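Local coordinates for protein cellulase (Bacillus sp. BG-CS10, PDB 5E09) that probably hydrolyses internal beta-1,4-glucosidic bonds of cellulose with a family 5 catalytic barrel that is joined to carbohydrate-binding modules, at residues Glu288-Phe293 with His329-Ala334; Gln314-Asn317 with Ser322-Asp325. All coordinates share one frame; numbering follows the deposited sequence.

How the interactions relate
The two contacts lie in the last part of the chain that builds the catalytic (beta/alpha)8 barrel, their centres about 14 Å apart. In chain order, helix 286-302 comes first, then the last barrel strand 306-311, the small hairpin of strands 316-317 and 322-323, and helix 326-337. Interaction 2 therefore falls, in sequence, between the two halves of interaction 1. Asp-325, at the end of the hairpin segment, is the N-cap of the helix that carries His-329 to Ala-334. The ring of Trp-323 stacks on that of His-329, and Lys-289 NZ makes a long, weak ion pair with Asp-325 OD2 at 3.6 Å. Hairpin and helix pair thus flank the last barrel strand in sequence, before the chain goes on to strand 342-343.

Interaction 1: Glu288-Phe293 with His329-Ala334; sequences EKLKFF and HNMLKA
Leu-290 and Met-331 bring the two helical backbones together, with their CA atoms 6.6 Å apart. The second approach is Phe-293 to Leu-332, where CA to CA is 6.9 Å. No hydrogen bond crosses the interface, which is buried, and its side-chain contacts are apolar. Leu-290 uses one methyl branch, CD2, which reaches CB of Met-331 at 3.8 Å, the two side chains crossing at a slant. In Met-331, a selenomethionine, chi1 of -179° sets CG anti to the backbone N, where it lies 3.9 Å from Leu-290 O. Helix 286-302 connects the seventh and eighth strands of the TIM barrel, and helix 326-337 comes after the eighth, so the contact joins neighbours in the barrel's outer helical layer. Trp-425 of strand 425-432, beyond the barrel, touches both Leu-290 and Met-331. Phe-293 and Leu-332 run side by side in the same direction; Leu-332 CD2 comes obliquely to the ring, 3.8 Å from CD1 of Phe-293. CD2 of Phe-292 lies over one face of that ring, near its rim, and Phe-328 meets it edge-to-face. Along the first helix, Lys-291 NZ forms a salt bridge with Glu-288 OE2 at 2.8 Å, on the syn side but tilted 32° out of the carboxylate plane.

Interaction 2: Gln314-Asn317 with Ser322-Asp325; sequences QHLN and SWYD
Tyr-324, Asn-317 and Leu-316 carry most of this contact, a short beta hairpin in which Leu-316 and Trp-323 form an antiparallel non-hydrogen-bonded pair. Tyr-324 lies just beyond the paired residues, and its N donates to His-315 O at 2.9 Å. Its ring turns back across the hairpin to meet Asn-317, whose CB sits over one face, 3.8 Å from the centroid. The Asn-317 amide continues across that ring with its plane only 21° from the ring plane, bringing ND2 to 3.3 Å from Tyr-324 CE1. The other end of the amide is gripped twice, because Asn-317 OD1 accepts from Glu-319 N, closing an Asx turn, and from Thr-320 N. The backbone N of Asn-317 donates to Ser-322 O at 2.8 Å, from above the carbonyl plane. Leu-316 points to the sheet face shared with Trp-323. A chi1 of -177° turns its CG away from its own backbone N and brings CD1 over the six-membered indole ring in a CH-pi contact, 3.9 Å from the centroid. A serine in place of Trp-323 would probably leave Leu-316 CD1 without its aromatic floor, and Glu-53 OE1 and the His-329 ring without their indole partners. Beside the Tyr-324 bond, one water donates to His-315 O at 2.8 Å and accepts from Asp-325 N.

Interaction 1: Glu288-Phe293 with His329-Ala334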
# COMPACT_ATOMS: atom_id res chain seq x y z
N GLU A 288 -10.90 3.43 7.52
CA GLU A 288 -10.29 2.12 7.72
C GLU A 288 -8.84 2.11 7.22
O GLU A 288 -7.96 1.52 7.86
CB GLU A 288 -11.12 1.05 7.01
CG GLU A 288 -12.57 0.99 7.49
CD GLU A 288 -12.69 0.77 9.00
OE1 GLU A 288 -12.11 -0.21 9.51
OE2 GLU A 288 -13.37 1.57 9.67
N LYS A 289 -8.60 2.79 6.10
CA LYS A 289 -7.25 2.96 5.57
C LYS A 289 -6.34 3.65 6.60
O LYS A 289 -5.25 3.15 6.95
CB LYS A 289 -7.28 3.75 4.26
CG LYS A 289 -5.91 4.15 3.73
CD LYS A 289 -5.99 5.39 2.85
CE LYS A 289 -7.01 5.21 1.73
NZ LYS A 289 -7.18 6.46 0.96
N LEU A 290 -6.80 4.81 7.08
CA LEU A 290 -6.07 5.56 8.10
C LEU A 290 -5.77 4.72 9.34
O LEU A 290 -4.64 4.69 9.83
CB LEU A 290 -6.86 6.81 8.51
CG LEU A 290 -7.14 7.84 7.41
CD1 LEU A 290 -8.03 8.95 7.94
CD2 LEU A 290 -5.84 8.41 6.87
N LYS A 291 -6.79 4.01 9.84
CA LYS A 291 -6.58 3.16 11.01
C LYS A 291 -5.53 2.07 10.75
O LYS A 291 -4.69 1.77 11.62
CB LYS A 291 -7.91 2.55 11.46
CG LYS A 291 -8.83 3.56 12.17
CD LYS A 291 -10.08 2.90 12.76
CE LYS A 291 -11.07 2.54 11.68
NZ LYS A 291 -12.37 2.07 12.25
N PHE A 292 -5.56 1.50 9.55
CA PHE A 292 -4.58 0.49 9.18
C PHE A 292 -3.17 1.06 9.27
O PHE A 292 -2.31 0.49 9.96
CB PHE A 292 -4.82 -0.05 7.76
CG PHE A 292 -3.72 -0.94 7.26
CD1 PHE A 292 -3.72 -2.30 7.56
CD2 PHE A 292 -2.68 -0.43 6.50
CE1 PHE A 292 -2.70 -3.13 7.11
CE2 PHE A 292 -1.66 -1.25 6.06
CZ PHE A 292 -1.67 -2.60 6.36
N PHE A 293 -2.92 2.17 8.59
CA PHE A 293 -1.57 2.72 8.57
C PHE A 293 -1.10 3.20 9.95
O PHE A 293 0.08 3.05 10.30
CB PHE A 293 -1.46 3.83 7.53
CG PHE A 293 -1.35 3.32 6.12
CD1 PHE A 293 -0.12 2.93 5.61
CD2 PHE A 293 -2.47 3.20 5.32
CE1 PHE A 293 -0.00 2.44 4.31
CE2 PHE A 293 -2.37 2.71 4.01
CZ PHE A 293 -1.13 2.33 3.51
N HIS A 329 -1.40 11.46 4.31
CA HIS A 329 -0.02 11.76 4.64
C HIS A 329 0.13 12.37 6.02
O HIS A 329 1.14 12.15 6.69
CB HIS A 329 0.62 12.69 3.62
CG HIS A 329 2.05 12.99 3.93
ND1 HIS A 329 2.46 14.18 4.50
CD2 HIS A 329 3.16 12.22 3.82
CE1 HIS A 329 3.77 14.14 4.68
NE2 HIS A 329 4.22 12.97 4.28
N ASN A 330 -0.86 13.15 6.45
CA ASN A 330 -0.83 13.68 7.81
C ASN A 330 -0.86 12.54 8.81
O ASN A 330 -0.18 12.59 9.83
CB ASN A 330 -2.00 14.64 8.06
CG ASN A 330 -1.79 16.00 7.43
OD1 ASN A 330 -0.77 16.26 6.78
ND2 ASN A 330 -2.77 16.88 7.60
N MSE A 331 -1.64 11.50 8.51
CA MSE A 331 -1.68 10.34 9.40
C MSE A 331 -0.34 9.62 9.44
O MSE A 331 0.12 9.19 10.51
CB MSE A 331 -2.80 9.38 8.99
CG MSE A 331 -2.92 8.16 9.90
SE MSE A 331 -3.11 8.64 11.80
CE MSE A 331 -5.04 8.36 11.98
N LEU A 332 0.31 9.47 8.28
CA LEU A 332 1.65 8.87 8.25
C LEU A 332 2.64 9.69 9.08
O LEU A 332 3.36 9.15 9.93
CB LEU A 332 2.16 8.76 6.81
CG LEU A 332 1.34 7.97 5.78
CD1 LEU A 332 2.07 7.99 4.44
CD2 LEU A 332 1.07 6.53 6.24
N LYS A 333 2.68 10.99 8.80
CA LYS A 333 3.58 11.93 9.46
C LYS A 333 3.41 11.90 10.96
O LYS A 333 4.39 11.83 11.71
CB LYS A 333 3.32 13.35 8.93
CG LYS A 333 4.43 14.35 9.20
CD LYS A 333 4.16 15.64 8.44
CE LYS A 333 5.40 16.52 8.35
NZ LYS A 333 5.28 17.53 7.26
N ALA A 334 2.16 11.93 11.41
CA ALA A 334 1.84 11.82 12.83
C ALA A 334 2.35 10.49 13.39
O ALA A 334 2.92 10.44 14.48
CB ALA A 334 0.34 11.96 13.06

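Interaction 2: Gln314-Asn317 with Ser322-Asp325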
# COMPACT_ATOMS: atom_id res chain seq x y z
N GLN A 314 0.79 7.57 -7.18
CA GLN A 314 -0.59 7.76 -6.73
C GLN A 314 -0.73 8.45 -5.37
O GLN A 314 -1.84 8.76 -4.95
CB GLN A 314 -1.31 6.40 -6.66
CG GLN A 314 -0.93 5.55 -5.46
CD GLN A 314 -1.53 4.15 -5.51
OE1 GLN A 314 -0.89 3.18 -5.10
NE2 GLN A 314 -2.75 4.04 -6.02
N HIS A 315 0.38 8.69 -4.68
CA HIS A 315 0.30 9.35 -3.38
C HIS A 315 0.77 10.80 -3.45
O HIS A 315 0.02 11.71 -3.12
CB HIS A 315 1.10 8.58 -2.32
CG HIS A 315 0.53 7.23 -2.02
ND1 HIS A 315 -0.82 7.01 -1.85
CD2 HIS A 315 1.13 6.02 -1.86
CE1 HIS A 315 -1.03 5.73 -1.60
NE2 HIS A 315 0.14 5.11 -1.60
N LEU A 316 2.02 11.01 -3.86
CA LEU A 316 2.50 12.35 -4.12
C LEU A 316 2.16 12.72 -5.56
O LEU A 316 2.55 12.01 -6.49
CB LEU A 316 4.00 12.47 -3.88
CG LEU A 316 4.59 13.88 -4.08
CD1 LEU A 316 4.25 14.78 -2.90
CD2 LEU A 316 6.08 13.82 -4.29
N ASN A 317 1.43 13.81 -5.75
CA ASN A 317 1.21 14.32 -7.10
C ASN A 317 2.52 14.92 -7.60
O ASN A 317 2.98 15.94 -7.09
CB ASN A 317 0.08 15.36 -7.12
CG ASN A 317 -0.31 15.78 -8.54
OD1 ASN A 317 0.52 15.84 -9.44
ND2 ASN A 317 -1.60 16.06 -8.73
N SER A 322 2.58 17.99 -4.37
CA SER A 322 1.83 17.90 -3.11
C SER A 322 1.01 16.60 -3.08
O SER A 322 0.73 16.01 -4.13
CB SER A 322 0.92 19.12 -2.94
OG SER A 322 -0.15 19.08 -3.87
N TRP A 323 0.63 16.15 -1.89
CA TRP A 323 -0.06 14.87 -1.73
C TRP A 323 -1.50 14.90 -2.26
O TRP A 323 -2.26 15.82 -1.97
CB TRP A 323 -0.07 14.46 -0.26
CG TRP A 323 1.30 14.45 0.36
CD1 TRP A 323 1.84 15.41 1.16
CD2 TRP A 323 2.31 13.44 0.21
NE1 TRP A 323 3.12 15.06 1.53
CE2 TRP A 323 3.43 13.85 0.95
CE3 TRP A 323 2.37 12.22 -0.48
CZ2 TRP A 323 4.61 13.10 1.03
CZ3 TRP A 323 3.53 11.47 -0.40
CH2 TRP A 323 4.63 11.92 0.34
N TYR A 324 -1.86 13.89 -3.04
CA TYR A 324 -3.25 13.70 -3.48
C TYR A 324 -4.22 13.65 -2.30
O TYR A 324 -5.30 14.22 -2.34
CB TYR A 324 -3.40 12.42 -4.30
CG TYR A 324 -2.91 12.49 -5.72
CD1 TYR A 324 -3.62 13.17 -6.70
CD2 TYR A 324 -1.74 11.84 -6.10
CE1 TYR A 324 -3.18 13.22 -8.01
CE2 TYR A 324 -1.28 11.88 -7.41
CZ TYR A 324 -2.01 12.58 -8.36
OH TYR A 324 -1.55 12.61 -9.66
N ASP A 325 -3.81 12.96 -1.24
CA ASP A 325 -4.64 12.77 -0.06
C ASP A 325 -3.88 13.28 1.17
O ASP A 325 -3.13 12.54 1.81
CB ASP A 325 -5.01 11.29 0.09
CG ASP A 325 -5.98 11.03 1.24
OD1 ASP A 325 -6.00 11.81 2.22
OD2 ASP A 325 -6.71 10.01 1.18
O HOH W 1 -1.68 10.98 -1.00
O HOH W 2 1.82 11.64 -9.61